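PDB 1NE2: methyltransferase small domain-containing protein from Thermoplasma acidophilum, which is of unknown function but probably acts as an S-adenosylmethionine-dependent methyltransferase. Local coordinates for residues B[109-114]-B[136-141]; B[140-145]-B[195-200]. All blocks are in the same frame, centred on the assembly; numbering follows the deposited sequence.

Contact 1. Residues B[109-114]-B[136-141]; sequences GKYDTW and FETSMW
Thr138, at the end of helix 126-138, packs against Gly109, Tyr111 and Trp114. Its CB lies 3.9 Å from CE3 of Trp114, and the two side chains cross at about a right angle. With chi1 at -58° for OG1, its methyl CG2 lies anti to the backbone N and comes 3.4 Å from CD2 of Tyr111, in the plane of that ring and at its edge. The same methyl also touches the carbonyl oxygen of Gly109. The hydroxyl OG1 is bonded to the carbonyl of Lys134 one helical turn back. A water also reaches OG1 and links it to Gly109 O.

Beyond the side chain, Thr138 O accepts a nearly straight bond from Tyr111 N (3.2 Å, 170° at the hydrogen). Ser139 has left helical geometry. Its OG sits 3.3 Å from CB of Trp114, and its bond to Tyr111 O is weak. Asp112 O is gripped twice. Trp141 N donates to Asp112 O at 2.9 Å, while Met140 N adds a weak, bent bond to the same oxygen. Trp114 N donates to Trp141 O at 2.8 Å. This bond and the one from Trp141 N together make Thr113 and Trp141 a parallel bridge. At the far end of Tyr111, OH bonds to Glu75 of the second subunit, so this end of the contact also meets the second subunit. Together, strand 111-116, helix 126-138 and strand 142-147 form a beta-alpha-beta unit with parallel strands, as in the Rossmann-like fold of AdoMet-dependent methyltransferases.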
loop_
_atom_site.group_PDB
_atom_site.type_symbol
_atom_site.label_atom_id
_atom_site.label_comp_id
_atom_site.label_asym_id
_atom_site.label_seq_id
_atom_site.Cartn_x
_atom_site.Cartn_y
_atom_site.Cartn_z
ATOM N N GLY B 109 7.570 -3.760 1.238
ATOM C CA GLY B 109 6.707 -3.544 0.090
ATOM C C GLY B 109 7.024 -2.249 -0.637
ATOM O O GLY B 109 7.863 -1.468 -0.186
ATOM N N LYS B 110 6.355 -2.029 -1.769
ATOM C CA LYS B 110 6.540 -0.821 -2.575
ATOM C C LYS B 110 5.313 0.082 -2.446
ATOM O O LYS B 110 4.176 -0.402 -2.454
ATOM C CB LYS B 110 6.746 -1.199 -4.047
ATOM C CG LYS B 110 6.779 -0.021 -5.008
ATOM C CD LYS B 110 6.932 -0.497 -6.452
ATOM C CE LYS B 110 6.909 0.667 -7.442
ATOM N NZ LYS B 110 8.031 1.629 -7.240
ATOM N N TYR B 111 5.550 1.389 -2.334
ATOM C CA TYR B 111 4.482 2.385 -2.185
ATOM C C TYR B 111 4.845 3.655 -2.956
ATOM O O TYR B 111 6.020 3.991 -3.080
ATOM C CB TYR B 111 4.312 2.743 -0.703
ATOM C CG TYR B 111 4.038 1.547 0.169
ATOM C CD1 TYR B 111 2.740 1.079 0.333
ATOM C CD2 TYR B 111 5.083 0.825 0.757
ATOM C CE1 TYR B 111 2.474 -0.079 1.052
ATOM C CE2 TYR B 111 4.827 -0.348 1.483
ATOM C CZ TYR B 111 3.511 -0.790 1.620
ATOM O OH TYR B 111 3.210 -1.950 2.302
ATOM N N ASP B 112 3.841 4.369 -3.461
ATOM C CA ASP B 112 4.098 5.612 -4.192
ATOM C C ASP B 112 4.784 6.663 -3.329
ATOM O O ASP B 112 5.795 7.267 -3.715
ATOM C CB ASP B 112 2.785 6.250 -4.667
ATOM C CG ASP B 112 2.161 5.526 -5.829
ATOM O OD1 ASP B 112 2.778 5.492 -6.909
ATOM O OD2 ASP B 112 1.041 5.001 -5.666
ATOM N N THR B 113 4.206 6.869 -2.151
ATOM C CA THR B 113 4.634 7.908 -1.231
ATOM C C THR B 113 4.978 7.438 0.174
ATOM O O THR B 113 4.236 6.671 0.777
ATOM C CB THR B 113 3.510 8.957 -1.137
ATOM O OG1 THR B 113 3.146 9.370 -2.462
ATOM C CG2 THR B 113 3.949 10.164 -0.316
ATOM N N TRP B 114 6.111 7.912 0.682
ATOM C CA TRP B 114 6.575 7.595 2.035
ATOM C C TRP B 114 6.524 8.868 2.877
ATOM O O TRP B 114 7.064 9.914 2.481
ATOM C CB TRP B 114 8.022 7.068 1.993
ATOM C CG TRP B 114 8.713 6.889 3.333
ATOM C CD1 TRP B 114 9.181 7.872 4.167
ATOM C CD2 TRP B 114 9.086 5.643 3.938
ATOM N NE1 TRP B 114 9.829 7.314 5.243
ATOM C CE2 TRP B 114 9.787 5.949 5.128
ATOM C CE3 TRP B 114 8.901 4.300 3.585
ATOM C CZ2 TRP B 114 10.309 4.958 5.969
ATOM C CZ3 TRP B 114 9.421 3.309 4.427
ATOM C CH2 TRP B 114 10.118 3.650 5.604
ATOM N N PHE B 136 14.114 5.260 0.742
ATOM C CA PHE B 136 14.615 5.240 -0.623
ATOM C C PHE B 136 14.586 3.883 -1.319
ATOM O O PHE B 136 14.752 3.793 -2.536
ATOM C CB PHE B 136 16.017 5.848 -0.654
ATOM C CG PHE B 136 16.005 7.344 -0.589
ATOM C CD1 PHE B 136 15.755 8.098 -1.731
ATOM C CD2 PHE B 136 16.177 8.002 0.623
ATOM C CE1 PHE B 136 15.673 9.488 -1.668
ATOM C CE2 PHE B 136 16.095 9.395 0.700
ATOM C CZ PHE B 136 15.842 10.139 -0.451
ATOM N N GLU B 137 14.350 2.828 -0.553
ATOM C CA GLU B 137 14.267 1.494 -1.122
ATOM C C GLU B 137 12.789 1.148 -1.313
ATOM O O GLU B 137 12.445 0.200 -2.022
ATOM C CB GLU B 137 14.916 0.493 -0.161
ATOM C CG GLU B 137 14.794 -0.959 -0.571
ATOM C CD GLU B 137 15.370 -1.900 0.471
ATOM O OE1 GLU B 137 15.326 -3.130 0.251
ATOM O OE2 GLU B 137 15.867 -1.408 1.508
ATOM N N THR B 138 11.925 1.957 -0.704
ATOM C CA THR B 138 10.481 1.722 -0.709
ATOM C C THR B 138 9.574 2.591 -1.582
ATOM O O THR B 138 8.649 2.078 -2.230
ATOM C CB THR B 138 9.935 1.833 0.745
ATOM O OG1 THR B 138 10.605 0.886 1.593
ATOM C CG2 THR B 138 8.437 1.565 0.782
ATOM N N SER B 139 9.825 3.894 -1.606
ATOM C CA SER B 139 8.941 4.798 -2.332
ATOM C C SER B 139 9.554 5.770 -3.327
ATOM O O SER B 139 10.736 6.100 -3.259
ATOM C CB SER B 139 8.121 5.596 -1.315
ATOM O OG SER B 139 7.541 4.736 -0.348
HETATM N N MSE B 140 8.713 6.244 -4.242
HETATM C CA MSE B 140 9.125 7.192 -5.269
HETATM C C MSE B 140 9.163 8.622 -4.735
HETATM O O MSE B 140 10.053 9.405 -5.092
HETATM C CB MSE B 140 8.170 7.108 -6.461
HETATM C CG MSE B 140 8.473 8.113 -7.556
HETATM SE SE MSE B 140 7.793 7.567 -9.278
HETATM C CE MSE B 140 6.014 8.278 -9.168
ATOM N N TRP B 141 8.201 8.957 -3.878
ATOM C CA TRP B 141 8.116 10.297 -3.295
ATOM C C TRP B 141 8.252 10.191 -1.782
ATOM O O TRP B 141 7.486 9.492 -1.126
ATOM C CB TRP B 141 6.788 10.948 -3.670
ATOM C CG TRP B 141 6.587 11.033 -5.154
ATOM C CD1 TRP B 141 6.027 10.084 -5.969
ATOM C CD2 TRP B 141 7.001 12.101 -6.006
ATOM N NE1 TRP B 141 6.070 10.503 -7.276
ATOM C CE2 TRP B 141 6.665 11.737 -7.327
ATOM C CE3 TRP B 141 7.630 13.336 -5.780
ATOM C CZ2 TRP B 141 6.933 12.567 -8.426
ATOM C CZ3 TRP B 141 7.897 14.162 -6.871
ATOM C CH2 TRP B 141 7.546 13.771 -8.178
HETATM O O HOH W 1 10.341 -1.611 0.908
#

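Contact 2. Residues B[140-145]-B[195-200]; sequences MWIYSI and VRNHSF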
loop_
_atom_site.group_PDB
_atom_site.type_symbol
_atom_site.label_atom_id
_atom_site.label_comp_id
_atom_site.label_asym_id
_atom_site.label_seq_id
_atom_site.Cartn_x
_atom_site.Cartn_y
_atom_site.Cartn_z
HETATM N N MSE B 140 8.713 6.244 -4.242
HETATM C CA MSE B 140 9.125 7.192 -5.269
HETATM C C MSE B 140 9.163 8.622 -4.735
HETATM O O MSE B 140 10.053 9.405 -5.092
HETATM C CB MSE B 140 8.170 7.108 -6.461
HETATM C CG MSE B 140 8.473 8.113 -7.556
HETATM SE SE MSE B 140 7.793 7.567 -9.278
HETATM C CE MSE B 140 6.014 8.278 -9.168
ATOM N N TRP B 141 8.201 8.957 -3.878
ATOM C CA TRP B 141 8.116 10.297 -3.295
ATOM C C TRP B 141 8.252 10.191 -1.782
ATOM O O TRP B 141 7.486 9.492 -1.126
ATOM C CB TRP B 141 6.788 10.948 -3.670
ATOM C CG TRP B 141 6.587 11.033 -5.154
ATOM C CD1 TRP B 141 6.027 10.084 -5.969
ATOM C CD2 TRP B 141 7.001 12.101 -6.006
ATOM N NE1 TRP B 141 6.070 10.503 -7.276
ATOM C CE2 TRP B 141 6.665 11.737 -7.327
ATOM C CE3 TRP B 141 7.630 13.336 -5.780
ATOM C CZ2 TRP B 141 6.933 12.567 -8.426
ATOM C CZ3 TRP B 141 7.897 14.162 -6.871
ATOM C CH2 TRP B 141 7.546 13.771 -8.178
ATOM N N ILE B 142 9.230 10.902 -1.235
ATOM C CA ILE B 142 9.537 10.845 0.187
ATOM C C ILE B 142 9.379 12.197 0.883
ATOM O O ILE B 142 9.932 13.207 0.439
ATOM C CB ILE B 142 10.989 10.311 0.350
ATOM C CG1 ILE B 142 11.051 8.873 -0.197
ATOM C CG2 ILE B 142 11.427 10.379 1.802
ATOM C CD1 ILE B 142 12.439 8.384 -0.562
ATOM N N TYR B 143 8.633 12.201 1.984
ATOM C CA TYR B 143 8.370 13.421 2.749
ATOM C C TYR B 143 8.704 13.232 4.221
ATOM O O TYR B 143 8.478 12.161 4.784
ATOM C CB TYR B 143 6.894 13.804 2.636
ATOM C CG TYR B 143 6.460 14.206 1.248
ATOM C CD1 TYR B 143 6.528 15.536 0.839
ATOM C CD2 TYR B 143 5.968 13.258 0.346
ATOM C CE1 TYR B 143 6.108 15.923 -0.440
ATOM C CE2 TYR B 143 5.546 13.632 -0.934
ATOM C CZ TYR B 143 5.616 14.967 -1.314
ATOM O OH TYR B 143 5.160 15.351 -2.557
ATOM N N SER B 144 9.222 14.286 4.842
ATOM C CA SER B 144 9.586 14.240 6.257
ATOM C C SER B 144 9.333 15.586 6.907
ATOM O O SER B 144 9.560 16.634 6.297
ATOM C CB SER B 144 11.073 13.893 6.419
ATOM O OG SER B 144 11.465 13.925 7.789
ATOM N N ILE B 145 8.852 15.557 8.144
ATOM C CA ILE B 145 8.627 16.782 8.889
ATOM C C ILE B 145 9.220 16.504 10.258
ATOM O O ILE B 145 8.925 15.482 10.877
ATOM C CB ILE B 145 7.118 17.166 8.995
ATOM C CG1 ILE B 145 6.989 18.495 9.749
ATOM C CG2 ILE B 145 6.326 16.071 9.706
ATOM C CD1 ILE B 145 5.631 19.161 9.633
ATOM N N VAL B 195 11.057 14.986 -1.334
ATOM C CA VAL B 195 12.115 14.469 -2.207
ATOM C C VAL B 195 11.618 13.473 -3.255
ATOM O O VAL B 195 10.750 12.639 -2.969
ATOM C CB VAL B 195 13.207 13.744 -1.369
ATOM C CG1 VAL B 195 14.460 13.532 -2.211
ATOM C CG2 VAL B 195 13.522 14.534 -0.104
ATOM N N ARG B 196 12.154 13.568 -4.472
ATOM C CA ARG B 196 11.791 12.623 -5.529
ATOM C C ARG B 196 12.921 11.600 -5.611
ATOM O O ARG B 196 14.068 11.954 -5.878
ATOM C CB ARG B 196 11.639 13.333 -6.876
ATOM C CG ARG B 196 11.354 12.392 -8.041
ATOM C CD ARG B 196 10.089 11.578 -7.801
ATOM N NE ARG B 196 9.671 10.839 -8.993
ATOM C CZ ARG B 196 10.288 9.761 -9.471
ATOM N NH1 ARG B 196 11.358 9.276 -8.858
ATOM N NH2 ARG B 196 9.839 9.174 -10.572
ATOM N N ASN B 197 12.598 10.335 -5.371
ATOM C CA ASN B 197 13.593 9.262 -5.400
ATOM C C ASN B 197 14.251 9.126 -6.777
ATOM O O ASN B 197 13.569 9.113 -7.795
ATOM C CB ASN B 197 12.929 7.933 -5.040
ATOM C CG ASN B 197 13.927 6.884 -4.582
ATOM O OD1 ASN B 197 15.100 6.918 -4.953
ATOM N ND2 ASN B 197 13.458 5.934 -3.784
ATOM N N HIS B 198 15.576 9.024 -6.803
ATOM C CA HIS B 198 16.303 8.857 -8.061
ATOM C C HIS B 198 16.089 7.465 -8.651
ATOM O O HIS B 198 16.175 7.277 -9.867
ATOM C CB HIS B 198 17.803 9.059 -7.838
ATOM C CG HIS B 198 18.228 10.492 -7.815
ATOM N ND1 HIS B 198 19.428 10.900 -7.274
ATOM C CD2 HIS B 198 17.635 11.608 -8.301
ATOM C CE1 HIS B 198 19.555 12.205 -7.427
ATOM N NE2 HIS B 198 18.481 12.659 -8.047
ATOM N N SER B 199 15.828 6.491 -7.784
ATOM C CA SER B 199 15.627 5.110 -8.215
ATOM C C SER B 199 14.425 4.923 -9.134
ATOM O O SER B 199 14.558 4.952 -10.360
ATOM C CB SER B 199 15.492 4.199 -6.992
ATOM O OG SER B 199 16.666 4.247 -6.200
ATOM N N PHE B 200 13.254 4.721 -8.542
ATOM C CA PHE B 200 12.032 4.522 -9.314
ATOM C C PHE B 200 11.071 5.700 -9.194
ATOM O O PHE B 200 9.965 5.509 -8.645
ATOM C CB PHE B 200 11.339 3.228 -8.874
ATOM C CG PHE B 200 11.458 2.944 -7.402
ATOM C CD1 PHE B 200 10.992 3.855 -6.460
ATOM C CD2 PHE B 200 12.041 1.762 -6.958
ATOM C CE1 PHE B 200 11.108 3.593 -5.098
ATOM C CE2 PHE B 200 12.161 1.492 -5.598
ATOM C CZ PHE B 200 11.692 2.411 -4.666
ATOM O OXT PHE B 200 11.438 6.801 -9.654
#
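Met140, a selenomethionine, lays its side chain over one face of the Arg196 guanidinium, with CG above the centre of the group. Its CB also packs loosely on CD1 of Phe200, which is poorly ordered. Met140 O accepts a bond from Asn197 N at 2.7 Å (166° at the hydrogen). Trp141 offers a ring face to the Arg196 side chain. The CD and NE end lies over the six-membered ring, and a bend at chi2 (58°) helps to fold the arginine across it. The guanidinium is steeply turned to the indole, 71° between planes, and Arg196 CZ makes an off-centre cation-pi contact, 5.0 Å from the ring centroid. Arg196 NH1 also forms a salt bridge with OXT of Phe200, the C-terminal carboxylate, at 2.6 Å.

Trp141 with Arg196 is a non-hydrogen-bonded antiparallel pair, where strand 187-197 joins the otherwise parallel core of the methyltransferase-like sheet. The next pair, Ile142 with Val195, is hydrogen-bonded. Ile142 N donates to Val195 O at 2.9 Å, and Val195 N returns a bond to Ile142 O at 2.8 Å. Their side chains share the face packed by Phe136 of helix 126-138.

In the fold
From the N terminus, the chain runs through helices 6-14 and 34-46, then strands 54-58, 76-81 and 98-101 with their intervening helices, and reaches strand 111-116. Contact 1 then closes the short loop through helix 126-138, bringing the end of that helix and the chain after it back alongside the strand. Contact 2 begins where contact 1 ends, since Met140 and Trp141 belong to both. It closes a longer loop, through helix 151-161 and strand 162-173, with the last strand, 187-197. The two loops therefore follow one another. Asn197 ND2 bridges them, probably bonding to the carbonyls of Phe136 and Ser139. Strand 142-147 thus lies between parallel strand 111-116 and antiparallel strand 187-197.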